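Stiv-a81 (Sulfolobus Turreted Icosahedral Virus, PDB 3RKL) is of unknown function but folds as a helical hairpin with a small antiparallel sheet, two of which probably pair into a four-helix bundle. Local coordinates at residues Lys18-Leu32 with Glu63-Phe75. The protein carries 1 engineered substitution. Numbering follows the deposited sequence.
Sequences KEFVLSNLQEDIKNL and EYAIYLAGATSMF. Engineered in segment 63-75: Met74 (natural residue Leu).
A helical hairpin packed against the third strand, 18-21, of a three-stranded antiparallel sheet is the element here: helix 25-32 runs back along helix 63-75 at 151°, their axes 9.5 Å apart, while the strand crosses the same helix. Two knobs-into-holes fix the antiparallel packing. Ile29 enters the hole formed by Leu68, Ala71, Thr72 and Phe75, and Leu32 the one formed by Tyr64, Tyr67, Leu68 and Ala71. Ile29 turns CG1 anti to its carbonyl carbon (chi1 -71°), which lays CG1 on the Ala71 methyl; the extended second torsion then carries CD1 over a face of the Phe75 ring, 3.9 Å from its centroid, a CH-pi contact. Leu32 splits its branches: CD1 lies against the backbone at Leu68, whereas CD2 meets the edge of the Tyr64 ring, 3.2 Å from CD1 of Tyr64, a tight fit. Leu25 CD2 packs on the methyl CE of Met74, an engineered selenomethionine, at 3.6 Å, and Leu22 CD2 touches its selenium.

Under the strand, Phe20 and Tyr67 form an offset stack, centroids 4.1 Å apart and planes only 8° from parallel. The offset brings Phe20 CB over the centre of the Tyr67 ring, whose opposite face carries Glu63 O, so the ring is held between the two. Tyr67 OH donates to Glu63 OE2 at 2.6 Å. The other carboxylate oxygen, Glu63 OE1, takes a weak salt-bridge bond from the exposed Lys18 NZ at 3.3 Å, joining strand to helix.

Phe20 pairs through its backbone with Ile13 of strand 12-15, and Ile66 and Ala69 of helix 55-80 touch strand 3-9. A second subunit, whose His62 is hydrogen-bonded to Thr72 and whose Tyr58 ring meets Phe75, adjoins the hairpin, consistent with a four-helix bundle built from two.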
# COMPACT_ATOMS: atom_id res chain seq x y z
N LYS A 18 21.59 -10.26 -24.13
CA LYS A 18 20.95 -8.94 -24.06
C LYS A 18 21.86 -7.87 -23.44
O LYS A 18 22.80 -8.17 -22.71
CB LYS A 18 19.63 -9.03 -23.28
CG LYS A 18 18.65 -10.04 -23.85
CD LYS A 18 17.33 -10.07 -23.11
CE LYS A 18 16.41 -11.14 -23.68
NZ LYS A 18 15.17 -11.33 -22.88
N GLU A 19 21.57 -6.61 -23.78
CA GLU A 19 22.25 -5.44 -23.21
C GLU A 19 21.21 -4.53 -22.56
O GLU A 19 20.16 -4.29 -23.14
CB GLU A 19 23.00 -4.66 -24.30
CG GLU A 19 24.50 -4.89 -24.32
CD GLU A 19 25.16 -4.45 -25.61
OE1 GLU A 19 24.73 -3.43 -26.19
OE2 GLU A 19 26.12 -5.11 -26.06
N PHE A 20 21.52 -4.03 -21.36
CA PHE A 20 20.57 -3.22 -20.60
C PHE A 20 21.23 -1.93 -20.11
O PHE A 20 22.20 -1.98 -19.36
CB PHE A 20 20.04 -4.01 -19.41
CG PHE A 20 18.86 -3.37 -18.73
CD1 PHE A 20 17.58 -3.56 -19.22
CD2 PHE A 20 19.03 -2.62 -17.58
CE1 PHE A 20 16.48 -2.98 -18.59
CE2 PHE A 20 17.94 -2.04 -16.95
CZ PHE A 20 16.67 -2.23 -17.46
N VAL A 21 20.69 -0.79 -20.56
CA VAL A 21 21.29 0.51 -20.28
C VAL A 21 20.60 1.21 -19.12
O VAL A 21 19.38 1.40 -19.13
CB VAL A 21 21.23 1.42 -21.52
CG1 VAL A 21 21.84 2.78 -21.21
CG2 VAL A 21 21.94 0.75 -22.69
N LEU A 22 21.39 1.60 -18.12
CA LEU A 22 20.88 2.36 -16.99
C LEU A 22 21.07 3.85 -17.26
O LEU A 22 22.05 4.25 -17.90
CB LEU A 22 21.60 1.94 -15.69
CG LEU A 22 21.28 0.55 -15.12
CD1 LEU A 22 19.78 0.33 -14.95
CD2 LEU A 22 21.89 -0.57 -15.95
N SER A 23 20.13 4.66 -16.82
CA SER A 23 20.20 6.12 -17.05
C SER A 23 19.99 6.99 -15.81
O SER A 23 20.38 8.16 -15.79
CB SER A 23 19.18 6.53 -18.13
OG SER A 23 17.86 6.47 -17.63
N ASN A 24 19.33 6.44 -14.79
CA ASN A 24 19.12 7.13 -13.53
C ASN A 24 19.16 6.09 -12.44
O ASN A 24 18.13 5.49 -12.14
CB ASN A 24 17.77 7.85 -13.53
CG ASN A 24 17.52 8.66 -12.27
OD1 ASN A 24 18.15 8.44 -11.23
ND2 ASN A 24 16.58 9.59 -12.35
N LEU A 25 20.35 5.86 -11.87
CA LEU A 25 20.55 4.70 -10.99
C LEU A 25 19.58 4.67 -9.81
O LEU A 25 18.98 3.63 -9.54
CB LEU A 25 22.00 4.60 -10.50
CG LEU A 25 23.05 4.26 -11.55
CD1 LEU A 25 24.45 4.22 -10.95
CD2 LEU A 25 22.71 2.92 -12.23
N GLN A 26 19.40 5.80 -9.13
CA GLN A 26 18.51 5.86 -7.97
C GLN A 26 17.11 5.38 -8.34
O GLN A 26 16.50 4.58 -7.62
CB GLN A 26 18.48 7.27 -7.37
CG GLN A 26 17.45 7.47 -6.23
CD GLN A 26 17.83 6.74 -4.96
OE1 GLN A 26 18.59 7.26 -4.13
NE2 GLN A 26 17.29 5.54 -4.79
N GLU A 27 16.60 5.86 -9.47
CA GLU A 27 15.25 5.52 -9.92
C GLU A 27 15.18 4.12 -10.49
O GLU A 27 14.24 3.36 -10.21
CB GLU A 27 14.75 6.54 -10.96
CG GLU A 27 14.42 7.89 -10.36
CD GLU A 27 13.43 7.79 -9.22
OE1 GLU A 27 12.30 7.31 -9.45
OE2 GLU A 27 13.79 8.18 -8.08
N ASP A 28 16.19 3.77 -11.29
CA ASP A 28 16.26 2.44 -11.91
C ASP A 28 16.34 1.33 -10.87
O ASP A 28 15.73 0.26 -11.03
CB ASP A 28 17.48 2.35 -12.85
CG ASP A 28 17.33 3.19 -14.11
OD1 ASP A 28 16.19 3.45 -14.58
OD2 ASP A 28 18.37 3.59 -14.65
N ILE A 29 17.09 1.56 -9.79
CA ILE A 29 17.19 0.55 -8.74
C ILE A 29 15.81 0.31 -8.10
O ILE A 29 15.40 -0.84 -7.94
CB ILE A 29 18.27 0.92 -7.70
CG1 ILE A 29 19.66 0.77 -8.33
CG2 ILE A 29 18.14 0.05 -6.46
CD1 ILE A 29 20.78 1.45 -7.55
N LYS A 30 15.09 1.38 -7.76
CA LYS A 30 13.74 1.22 -7.20
C LYS A 30 12.83 0.48 -8.18
O LYS A 30 12.13 -0.47 -7.81
CB LYS A 30 13.12 2.58 -6.86
CG LYS A 30 13.78 3.31 -5.70
CD LYS A 30 13.03 4.59 -5.32
CE LYS A 30 12.91 5.60 -6.45
NZ LYS A 30 12.19 6.87 -6.04
N ASN A 31 12.85 0.92 -9.43
CA ASN A 31 11.97 0.34 -10.45
C ASN A 31 12.26 -1.14 -10.71
O ASN A 31 11.34 -1.96 -10.82
CB ASN A 31 12.08 1.11 -11.76
CG ASN A 31 11.50 2.51 -11.68
OD1 ASN A 31 10.73 2.83 -10.77
ND2 ASN A 31 11.88 3.36 -12.64
N LEU A 32 13.54 -1.48 -10.79
CA LEU A 32 13.94 -2.86 -11.03
C LEU A 32 13.58 -3.75 -9.83
O LEU A 32 13.14 -4.88 -10.01
CB LEU A 32 15.43 -2.96 -11.33
CG LEU A 32 15.89 -2.40 -12.68
CD1 LEU A 32 17.41 -2.24 -12.72
CD2 LEU A 32 15.44 -3.27 -13.81
N GLU A 63 16.54 -12.20 -15.22
CA GLU A 63 17.12 -11.12 -16.02
C GLU A 63 17.10 -9.80 -15.26
O GLU A 63 18.11 -9.11 -15.11
CB GLU A 63 16.34 -11.03 -17.34
CG GLU A 63 16.58 -9.84 -18.17
CD GLU A 63 15.77 -9.84 -19.48
OE1 GLU A 63 14.88 -10.71 -19.67
OE2 GLU A 63 16.03 -8.94 -20.32
N TYR A 64 15.92 -9.43 -14.78
CA TYR A 64 15.76 -8.15 -14.08
C TYR A 64 16.52 -8.13 -12.75
O TYR A 64 17.05 -7.10 -12.37
CB TYR A 64 14.28 -7.77 -13.96
CG TYR A 64 13.83 -7.07 -15.22
CD1 TYR A 64 13.88 -5.69 -15.31
CD2 TYR A 64 13.43 -7.79 -16.34
CE1 TYR A 64 13.52 -5.03 -16.46
CE2 TYR A 64 13.06 -7.13 -17.51
CZ TYR A 64 13.13 -5.74 -17.56
OH TYR A 64 12.77 -5.06 -18.69
N ALA A 65 16.61 -9.27 -12.06
CA ALA A 65 17.42 -9.36 -10.85
C ALA A 65 18.91 -9.15 -11.16
O ALA A 65 19.64 -8.54 -10.38
CB ALA A 65 17.20 -10.70 -10.16
N ILE A 66 19.35 -9.66 -12.31
CA ILE A 66 20.74 -9.46 -12.77
C ILE A 66 20.99 -7.96 -13.03
O ILE A 66 22.01 -7.41 -12.60
CB ILE A 66 21.05 -10.32 -14.00
CG1 ILE A 66 21.21 -11.79 -13.60
CG2 ILE A 66 22.31 -9.80 -14.73
CD1 ILE A 66 22.53 -12.14 -12.90
N TYR A 67 20.05 -7.30 -13.71
CA TYR A 67 20.20 -5.87 -14.01
C TYR A 67 20.26 -5.04 -12.72
O TYR A 67 21.05 -4.10 -12.59
CB TYR A 67 19.05 -5.38 -14.88
CG TYR A 67 18.91 -6.10 -16.20
CD1 TYR A 67 20.00 -6.72 -16.82
CD2 TYR A 67 17.68 -6.14 -16.85
CE1 TYR A 67 19.86 -7.38 -18.01
CE2 TYR A 67 17.55 -6.78 -18.07
CZ TYR A 67 18.64 -7.40 -18.63
OH TYR A 67 18.47 -8.05 -19.84
N LEU A 68 19.43 -5.44 -11.76
CA LEU A 68 19.41 -4.81 -10.45
C LEU A 68 20.74 -4.99 -9.71
O LEU A 68 21.26 -4.03 -9.12
CB LEU A 68 18.25 -5.40 -9.65
CG LEU A 68 17.98 -4.90 -8.25
CD1 LEU A 68 17.88 -3.35 -8.21
CD2 LEU A 68 16.71 -5.58 -7.76
N ALA A 69 21.32 -6.19 -9.75
CA ALA A 69 22.62 -6.43 -9.11
C ALA A 69 23.70 -5.56 -9.76
O ALA A 69 24.51 -4.93 -9.06
CB ALA A 69 23.00 -7.91 -9.17
N GLY A 70 23.67 -5.46 -11.09
CA GLY A 70 24.61 -4.60 -11.81
C GLY A 70 24.41 -3.13 -11.50
O GLY A 70 25.38 -2.41 -11.26
N ALA A 71 23.16 -2.69 -11.48
CA ALA A 71 22.82 -1.30 -11.13
C ALA A 71 23.32 -0.90 -9.74
O ALA A 71 23.90 0.18 -9.55
CB ALA A 71 21.31 -1.07 -11.25
N THR A 72 23.09 -1.75 -8.74
CA THR A 72 23.57 -1.45 -7.39
C THR A 72 25.10 -1.42 -7.32
O THR A 72 25.66 -0.70 -6.51
CB THR A 72 23.03 -2.42 -6.34
OG1 THR A 72 23.48 -3.75 -6.61
CG2 THR A 72 21.49 -2.37 -6.30
N SER A 73 25.77 -2.20 -8.16
CA SER A 73 27.23 -2.16 -8.21
C SER A 73 27.68 -0.81 -8.72
O SER A 73 28.59 -0.19 -8.16
CB SER A 73 27.78 -3.26 -9.11
OG SER A 73 29.20 -3.29 -9.03
N MSE A 74 27.05 -0.36 -9.80
CA MSE A 74 27.36 0.96 -10.39
C MSE A 74 27.12 2.08 -9.37
O MSE A 74 27.85 3.07 -9.32
CB MSE A 74 26.50 1.21 -11.63
CG MSE A 74 26.75 0.27 -12.80
SE MSE A 74 25.34 0.43 -14.19
CE MSE A 74 25.42 2.37 -14.46
N PHE A 75 26.06 1.92 -8.58
CA PHE A 75 25.64 2.91 -7.58
C PHE A 75 26.70 3.09 -6.50
O PHE A 75 27.02 4.21 -6.12
CB PHE A 75 24.28 2.45 -7.02
CG PHE A 75 23.44 3.53 -6.36
CD1 PHE A 75 23.22 4.76 -6.95
CD2 PHE A 75 22.77 3.23 -5.18
CE1 PHE A 75 22.39 5.70 -6.34
CE2 PHE A 75 21.94 4.15 -4.57
CZ PHE A 75 21.76 5.39 -5.15